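Local coordinates for vascular protein tyrosine phosphatase 1 (Rattus norvegicus, PDB 3I36), which probably removes phosphate from phosphotyrosine in target proteins, this chain being the catalytic domain of a receptor-type, membrane-spanning tyrosine phosphatase, at residues P61-A64 with A65-A68; D215-D218 with L219-F223; Y225-R228 with D229-Q233. One frame throughout, in Å; residues are numbered along the deposited sequence.

Interaction 1: residues P61-A64 with A65-A68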
loop_
_atom_site.group_PDB
_atom_site.type_symbol
_atom_site.label_atom_id
_atom_site.label_comp_id
_atom_site.label_asym_id
_atom_site.label_seq_id
_atom_site.Cartn_x
_atom_site.Cartn_y
_atom_site.Cartn_z
ATOM N N PRO A 61 10.635 -14.932 9.415
ATOM C CA PRO A 61 10.832 -15.884 8.319
ATOM C C PRO A 61 10.075 -15.459 7.068
ATOM O O PRO A 61 8.972 -14.913 7.156
ATOM C CB PRO A 61 10.245 -17.180 8.880
ATOM C CG PRO A 61 10.455 -17.067 10.340
ATOM C CD PRO A 61 10.305 -15.608 10.682
ATOM N N LYS A 62 10.686 -15.705 5.913
ATOM C CA LYS A 62 10.082 -15.419 4.623
ATOM C C LYS A 62 10.304 -16.662 3.784
ATOM O O LYS A 62 10.766 -16.576 2.645
ATOM C CB LYS A 62 10.794 -14.250 3.935
ATOM C CG LYS A 62 11.274 -13.157 4.856
ATOM C CD LYS A 62 12.437 -12.389 4.255
ATOM C CE LYS A 62 13.716 -13.186 4.350
ATOM N NZ LYS A 62 14.853 -12.278 4.570
ATOM N N TYR A 63 9.985 -17.819 4.344
ATOM C CA TYR A 63 10.286 -19.076 3.681
ATOM C C TYR A 63 9.521 -19.246 2.373
ATOM O O TYR A 63 10.092 -19.667 1.382
ATOM C CB TYR A 63 9.999 -20.256 4.605
ATOM C CG TYR A 63 10.888 -20.251 5.820
ATOM C CD1 TYR A 63 12.213 -19.849 5.722
ATOM C CD2 TYR A 63 10.412 -20.650 7.062
ATOM C CE1 TYR A 63 13.041 -19.836 6.823
ATOM C CE2 TYR A 63 11.234 -20.643 8.175
ATOM C CZ TYR A 63 12.550 -20.234 8.048
ATOM O OH TYR A 63 13.384 -20.216 9.145
ATOM N N ALA A 64 8.225 -18.939 2.368
ATOM C CA ALA A 64 7.443 -19.161 1.154
ATOM C C ALA A 64 8.033 -18.328 0.021
ATOM O O ALA A 64 8.196 -18.803 -1.100
ATOM C CB ALA A 64 5.967 -18.813 1.370
ATOM N N ALA A 65 8.365 -17.082 0.330
ATOM C CA ALA A 65 8.936 -16.167 -0.659
ATOM C C ALA A 65 10.246 -16.675 -1.233
ATOM O O ALA A 65 10.634 -16.272 -2.321
ATOM C CB ALA A 65 9.154 -14.796 -0.055
ATOM N N GLU A 66 10.929 -17.537 -0.487
ATOM C CA GLU A 66 12.255 -18.010 -0.870
ATOM C C GLU A 66 12.217 -19.377 -1.545
ATOM O O GLU A 66 13.240 -19.869 -2.037
ATOM C CB GLU A 66 13.175 -18.031 0.355
ATOM C CG GLU A 66 13.549 -16.637 0.824
ATOM C CD GLU A 66 14.192 -16.612 2.204
ATOM O OE1 GLU A 66 14.088 -17.615 2.939
ATOM O OE2 GLU A 66 14.788 -15.572 2.557
ATOM N N ILE A 67 11.044 -19.996 -1.570
ATOM C CA ILE A 67 10.907 -21.258 -2.282
ATOM C C ILE A 67 11.250 -21.033 -3.747
ATOM O O ILE A 67 10.857 -20.029 -4.334
ATOM C CB ILE A 67 9.490 -21.856 -2.136
ATOM C CG1 ILE A 67 9.224 -22.191 -0.663
ATOM C CG2 ILE A 67 9.343 -23.103 -3.004
ATOM C CD1 ILE A 67 7.838 -22.704 -0.400
ATOM N N ALA A 68 12.003 -21.963 -4.328
ATOM C CA ALA A 68 12.497 -21.805 -5.689
ATOM C C ALA A 68 11.382 -21.379 -6.634
ATOM O O ALA A 68 11.535 -20.433 -7.408
ATOM C CB ALA A 68 13.156 -23.110 -6.176
HETATM O O HOH W 1 13.194 -16.656 5.986
#

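Interaction 2: residues D215-D218 with L219-F223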
loop_
_atom_site.group_PDB
_atom_site.type_symbol
_atom_site.label_atom_id
_atom_site.label_comp_id
_atom_site.label_asym_id
_atom_site.label_seq_id
_atom_site.Cartn_x
_atom_site.Cartn_y
_atom_site.Cartn_z
ATOM N N ASP A 215 6.272 17.063 -3.330
ATOM C CA ASP A 215 6.659 18.361 -2.778
ATOM C C ASP A 215 5.708 18.837 -1.687
ATOM O O ASP A 215 6.111 19.536 -0.758
ATOM C CB ASP A 215 6.718 19.409 -3.890
ATOM C CG ASP A 215 7.818 19.133 -4.887
ATOM O OD1 ASP A 215 8.852 18.549 -4.489
ATOM O OD2 ASP A 215 7.646 19.505 -6.067
ATOM N N THR A 216 4.441 18.458 -1.808
ATOM C CA THR A 216 3.431 18.826 -0.829
ATOM C C THR A 216 2.685 17.575 -0.433
ATOM O O THR A 216 2.793 16.547 -1.098
ATOM C CB THR A 216 2.415 19.845 -1.384
ATOM O OG1 THR A 216 1.695 19.261 -2.473
ATOM C CG2 THR A 216 3.118 21.112 -1.849
ATOM N N THR A 217 1.920 17.667 0.648
ATOM C CA THR A 217 1.247 16.492 1.179
ATOM C C THR A 217 -0.230 16.507 0.825
ATOM O O THR A 217 -0.895 15.488 0.912
ATOM C CB THR A 217 1.371 16.432 2.704
ATOM O OG1 THR A 217 0.757 17.595 3.263
ATOM C CG2 THR A 217 2.838 16.387 3.128
ATOM N N ASP A 218 -0.749 17.665 0.429
ATOM C CA ASP A 218 -2.191 17.800 0.273
ATOM C C ASP A 218 -2.767 16.859 -0.782
ATOM O O ASP A 218 -3.836 16.290 -0.583
ATOM C CB ASP A 218 -2.601 19.259 0.002
ATOM C CG ASP A 218 -1.774 19.910 -1.081
ATOM O OD1 ASP A 218 -1.001 19.206 -1.762
ATOM O OD2 ASP A 218 -1.901 21.142 -1.254
ATOM N N LEU A 219 -2.060 16.682 -1.890
ATOM C CA LEU A 219 -2.600 15.875 -2.972
ATOM C C LEU A 219 -2.701 14.418 -2.554
ATOM O O LEU A 219 -3.726 13.770 -2.781
ATOM C CB LEU A 219 -1.761 16.008 -4.238
ATOM C CG LEU A 219 -1.951 17.380 -4.891
ATOM C CD1 LEU A 219 -0.923 17.611 -5.984
ATOM C CD2 LEU A 219 -3.366 17.481 -5.439
ATOM N N LEU A 220 -1.644 13.894 -1.942
ATOM C CA LEU A 220 -1.694 12.516 -1.510
ATOM C C LEU A 220 -2.751 12.351 -0.426
ATOM O O LEU A 220 -3.447 11.335 -0.371
ATOM C CB LEU A 220 -0.335 12.052 -1.010
ATOM C CG LEU A 220 -0.219 10.562 -0.703
ATOM C CD1 LEU A 220 -0.468 9.733 -1.957
ATOM C CD2 LEU A 220 1.152 10.279 -0.154
ATOM N N ILE A 221 -2.869 13.349 0.443
ATOM C CA ILE A 221 -3.868 13.289 1.503
ATOM C C ILE A 221 -5.281 13.349 0.921
ATOM O O ILE A 221 -6.155 12.590 1.330
ATOM C CB ILE A 221 -3.655 14.395 2.545
ATOM C CG1 ILE A 221 -2.409 14.094 3.382
ATOM C CG2 ILE A 221 -4.891 14.541 3.429
ATOM C CD1 ILE A 221 -1.843 15.306 4.116
ATOM N N ASN A 222 -5.505 14.241 -0.042
ATOM C CA ASN A 222 -6.789 14.308 -0.724
ATOM C C ASN A 222 -7.098 13.012 -1.464
ATOM O O ASN A 222 -8.240 12.564 -1.509
ATOM C CB ASN A 222 -6.815 15.493 -1.688
ATOM C CG ASN A 222 -6.754 16.824 -0.969
ATOM O OD1 ASN A 222 -7.109 16.927 0.207
ATOM N ND2 ASN A 222 -6.306 17.857 -1.677
ATOM N N PHE A 223 -6.064 12.419 -2.049
ATOM C CA PHE A 223 -6.192 11.147 -2.743
ATOM C C PHE A 223 -6.600 10.080 -1.731
ATOM O O PHE A 223 -7.516 9.297 -1.986
ATOM C CB PHE A 223 -4.851 10.817 -3.385
ATOM C CG PHE A 223 -4.766 9.466 -3.996
ATOM C CD1 PHE A 223 -5.246 9.238 -5.273
ATOM C CD2 PHE A 223 -4.134 8.431 -3.327
ATOM C CE1 PHE A 223 -5.111 7.996 -5.859
ATOM C CE2 PHE A 223 -4.008 7.183 -3.912
ATOM C CZ PHE A 223 -4.499 6.971 -5.186
HETATM O O HOH W 2 0.867 15.004 -2.221
#

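Interaction 3: residues Y225-R228 with D229-Q233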
loop_
_atom_site.group_PDB
_atom_site.type_symbol
_atom_site.label_atom_id
_atom_site.label_comp_id
_atom_site.label_asym_id
_atom_site.label_seq_id
_atom_site.Cartn_x
_atom_site.Cartn_y
_atom_site.Cartn_z
ATOM N N TYR A 225 -8.217 10.618 1.012
ATOM C CA TYR A 225 -9.617 10.895 1.311
ATOM C C TYR A 225 -10.542 10.320 0.243
ATOM O O TYR A 225 -11.603 9.801 0.561
ATOM C CB TYR A 225 -9.876 12.390 1.526
ATOM C CG TYR A 225 -9.457 12.865 2.900
ATOM C CD1 TYR A 225 -10.142 12.452 4.038
ATOM C CD2 TYR A 225 -8.371 13.711 3.062
ATOM C CE1 TYR A 225 -9.758 12.874 5.293
ATOM C CE2 TYR A 225 -7.986 14.147 4.316
ATOM C CZ TYR A 225 -8.677 13.723 5.423
ATOM O OH TYR A 225 -8.285 14.147 6.664
ATOM N N LEU A 226 -10.136 10.397 -1.020
ATOM C CA LEU A 226 -10.959 9.829 -2.091
ATOM C C LEU A 226 -11.115 8.325 -1.909
ATOM O O LEU A 226 -12.216 7.775 -2.012
ATOM C CB LEU A 226 -10.349 10.132 -3.458
ATOM C CG LEU A 226 -10.407 11.590 -3.912
ATOM C CD1 LEU A 226 -9.880 11.727 -5.329
ATOM C CD2 LEU A 226 -11.837 12.136 -3.806
ATOM N N VAL A 227 -9.999 7.659 -1.629
ATOM C CA VAL A 227 -10.026 6.226 -1.398
ATOM C C VAL A 227 -10.975 5.926 -0.257
ATOM O O VAL A 227 -11.823 5.036 -0.343
ATOM C CB VAL A 227 -8.625 5.692 -1.054
ATOM C CG1 VAL A 227 -8.671 4.203 -0.711
ATOM C CG2 VAL A 227 -7.670 5.952 -2.199
ATOM N N ARG A 228 -10.825 6.670 0.827
ATOM C CA ARG A 228 -11.641 6.454 2.012
ATOM C C ARG A 228 -13.120 6.717 1.741
ATOM O O ARG A 228 -14.001 6.007 2.241
ATOM C CB ARG A 228 -11.119 7.323 3.158
ATOM C CG ARG A 228 -9.945 6.660 3.887
ATOM C CD ARG A 228 -10.428 5.329 4.390
ATOM N NE ARG A 228 -9.372 4.455 4.881
ATOM C CZ ARG A 228 -9.559 3.165 5.128
ATOM N NH1 ARG A 228 -10.754 2.634 4.913
ATOM N NH2 ARG A 228 -8.565 2.405 5.573
ATOM N N ASP A 229 -13.391 7.741 0.945
ATOM C CA ASP A 229 -14.763 8.050 0.595
ATOM C C ASP A 229 -15.407 6.837 -0.062
ATOM O O ASP A 229 -16.529 6.436 0.270
ATOM C CB ASP A 229 -14.807 9.242 -0.347
ATOM C CG ASP A 229 -16.220 9.729 -0.582
ATOM O OD1 ASP A 229 -16.816 10.285 0.362
ATOM O OD2 ASP A 229 -16.726 9.540 -1.703
ATOM N N TYR A 230 -14.680 6.245 -0.999
ATOM C CA TYR A 230 -15.155 5.047 -1.667
ATOM C C TYR A 230 -15.272 3.869 -0.704
ATOM O O TYR A 230 -16.259 3.143 -0.731
ATOM C CB TYR A 230 -14.227 4.688 -2.822
ATOM C CG TYR A 230 -14.562 3.395 -3.514
ATOM C CD1 TYR A 230 -15.614 3.319 -4.419
ATOM C CD2 TYR A 230 -13.790 2.256 -3.304
ATOM C CE1 TYR A 230 -15.908 2.131 -5.071
ATOM C CE2 TYR A 230 -14.072 1.070 -3.952
ATOM C CZ TYR A 230 -15.128 1.011 -4.830
ATOM O OH TYR A 230 -15.401 -0.180 -5.469
ATOM N N MET A 231 -14.260 3.679 0.139
ATOM C CA MET A 231 -14.258 2.559 1.080
ATOM C C MET A 231 -15.477 2.550 1.986
ATOM O O MET A 231 -15.841 1.511 2.520
ATOM C CB MET A 231 -12.976 2.556 1.910
ATOM C CG MET A 231 -11.761 2.171 1.096
ATOM S SD MET A 231 -12.003 0.599 0.243
ATOM C CE MET A 231 -12.158 -0.533 1.614
ATOM N N LYS A 232 -16.095 3.710 2.179
ATOM C CA LYS A 232 -17.285 3.778 3.026
ATOM C C LYS A 232 -18.436 2.988 2.405
ATOM O O LYS A 232 -19.393 2.615 3.083
ATOM C CB LYS A 232 -17.695 5.229 3.242
ATOM C CG LYS A 232 -16.755 6.006 4.154
ATOM C CD LYS A 232 -17.224 7.448 4.245
ATOM C CE LYS A 232 -16.335 8.275 5.156
ATOM N NZ LYS A 232 -16.769 9.699 5.089
ATOM N N GLN A 233 -18.312 2.716 1.114
ATOM C CA GLN A 233 -19.374 2.073 0.349
ATOM C C GLN A 233 -19.158 0.574 0.238
ATOM O O GLN A 233 -19.974 -0.133 -0.328
ATOM C CB GLN A 233 -19.395 2.660 -1.056
ATOM C CG GLN A 233 -19.542 4.170 -1.045
ATOM C CD GLN A 233 -19.504 4.760 -2.435
ATOM O OE1 GLN A 233 -19.566 4.038 -3.426
ATOM N NE2 GLN A 233 -19.386 6.077 -2.519
#

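Interaction 1: residues P61-A64 with A65-A68
Tyr63 O receives the backbone N-H of Glu66 at 3.0 Å and Ala64 O that of Ile67 at 3.1 Å, both i to i+3 bonds, while the i to i+4 bonds from Glu66 N to Lys62 O and from Ile67 N to Tyr63 O are weak. Each of the two stronger donors stands well above the plane of the carbonyl it meets, by 65° at Tyr63 O, and i to i+3 bonds thus predominate in this single, weakly bonded helical turn. The side chain of Glu66 folds back over this turn. Its CG, held anti to the carbonyl carbon (chi1 -71°), packs on Lys62 O at 3.3 Å, and the extended chain then carries the carboxylate back toward the start of the turn. There OE2 meets the bent lysine chain, 3.2 Å from Lys62 CE, and forms a long salt bridge with Lys62 NZ at 3.9 Å. OE1 reaches the edge of the Tyr63 ring, 4.0 Å from CD1, with ring and carboxylate planes 50° apart. A water that accepts the N-H of Lys62 donates weakly to Glu66 OE1, tying the carboxylate to the backbone ahead of the helix. Replacing Glu66 by an alanine is likely to leave the Lys62 ammonium without this acidic mate and the water without its carboxylate acceptor. Ile67 lays CG1 3.4 Å from Tyr63 O, covering the far end of the turn. At the start of the short helix 63-66 the carboxylate oxygens of Asp83 accept the backbone N-H groups of Tyr63 and Ala64; Ala64 and Ala65 rest on Tyr99 of strand 99-100, while Ala64 O is bonded to Asn70 in the following helix 68-71.

Interaction 2: residues D215-D218 with L219-F223
Thr217 and Asp218 make the direct contacts with the first turn of helix 218-231; ahead of them Thr216 reaches it through a water, which donates to its carbonyl O and accepts the N-H of Leu220. The Thr216 hydroxyl donates to Asp218 OD1 at 2.8 Å, approaching on the syn side but 33° out of the carboxylate plane. Next, Thr217 O takes the N-H of Ile221 at 2.9 Å. The side chains of these two residues run side by side, and Ile221 CD1 lies 3.6 Å from Thr217 OG1, whose polar partner is Asp302. Asp218 turns its carboxylate back beside its own backbone: with chi1 at 48°, CG sits between the backbone N and the carbonyl carbon, and OD1 takes a weak bond from Leu219 N at 2.7 Å. The bond from Thr216 OG1 helps to fix that carboxylate oxygen. Asp218 O accepts Asn222 N at 2.7 Å, a straighter bond of 164°; with Thr217 O to Ile221 N, this begins the i to i+4 bonding of the helix. This first turn packs against helix 290-305, where Thr217 and Leu220 touch Phe295, and against strand 196-205, where Leu220 touches Phe205 and the Phe223 ring meets that of Phe205 edge-to-face.

Interaction 3: residues Y225-R228 with D229-Q233
The C-terminal half of helix 218-231, an alpha-helix packed on the central mixed sheet of the tyrosine phosphatase fold, brings Val227 and Arg228 against Met231. Regular i to i+4 backbone bonds run through it: Asp229 N to Tyr225 O, Tyr230 N to Leu226 O at 3.1 Å, and Met231 N to Val227 O at 2.8 Å. The next bond, Lys232 N to Arg228 O, is weak. On the side turned to the sheet, Val227 and Met231 lie alongside each other, pointing the same way, with Val227 CG1 4.1 Å from Met231 CG in an apolar contact. Val227 has its CG1 anti to the backbone N (chi1 176°), which places this branch on the methionine side. Met231 bends at both its second and third torsions, and its CG also packs on Val227 O at 3.2 Å. Around Val227 lie Phe254 of helix 249-267, Phe203 of strand 196-205 and Val141 of strand 139-142; Tyr230 touches Ala139 of strand 139-142 and Pro199 and Arg201 of strand 196-205, and its hydroxyl is hydrogen-bonded to Tyr138 O. Arg228 takes another course. A bend at chi2 (-58°) brings the guanidinium to Met231, whose CB lies obliquely to its plane, while NH2 forms a salt bridge with Asp258 of helix 249-267 and the side chain also touches Tyr262. The charged group is thereby tied to the neighbouring helix, while NH1 lies beside the aliphatic part of Met231. On that branch, Arg228 NH1 lies 3.7 Å from Met231 CB and 4.0 Å from Met231 CG.

Interaction 1 comes first along the chain, on the short helix 63-66, and its centre lies about 36 Å from that of interaction 2 and 34 Å from that of interaction 3, across the centre of the domain. The other two follow in series on one helix, 218-231: interaction 2 forms its start and interaction 3 its last turns, their centres about 16 Å apart. That helix joins strand 196-205 to strand 240-243, both in the mixed sheet, the latter leading into the substrate-binding loop around the probable catalytic Cys244. It thus runs from near that loop (Leu220 and Arg250 side chains about 7 Å apart) to a part of the sheet away from the site.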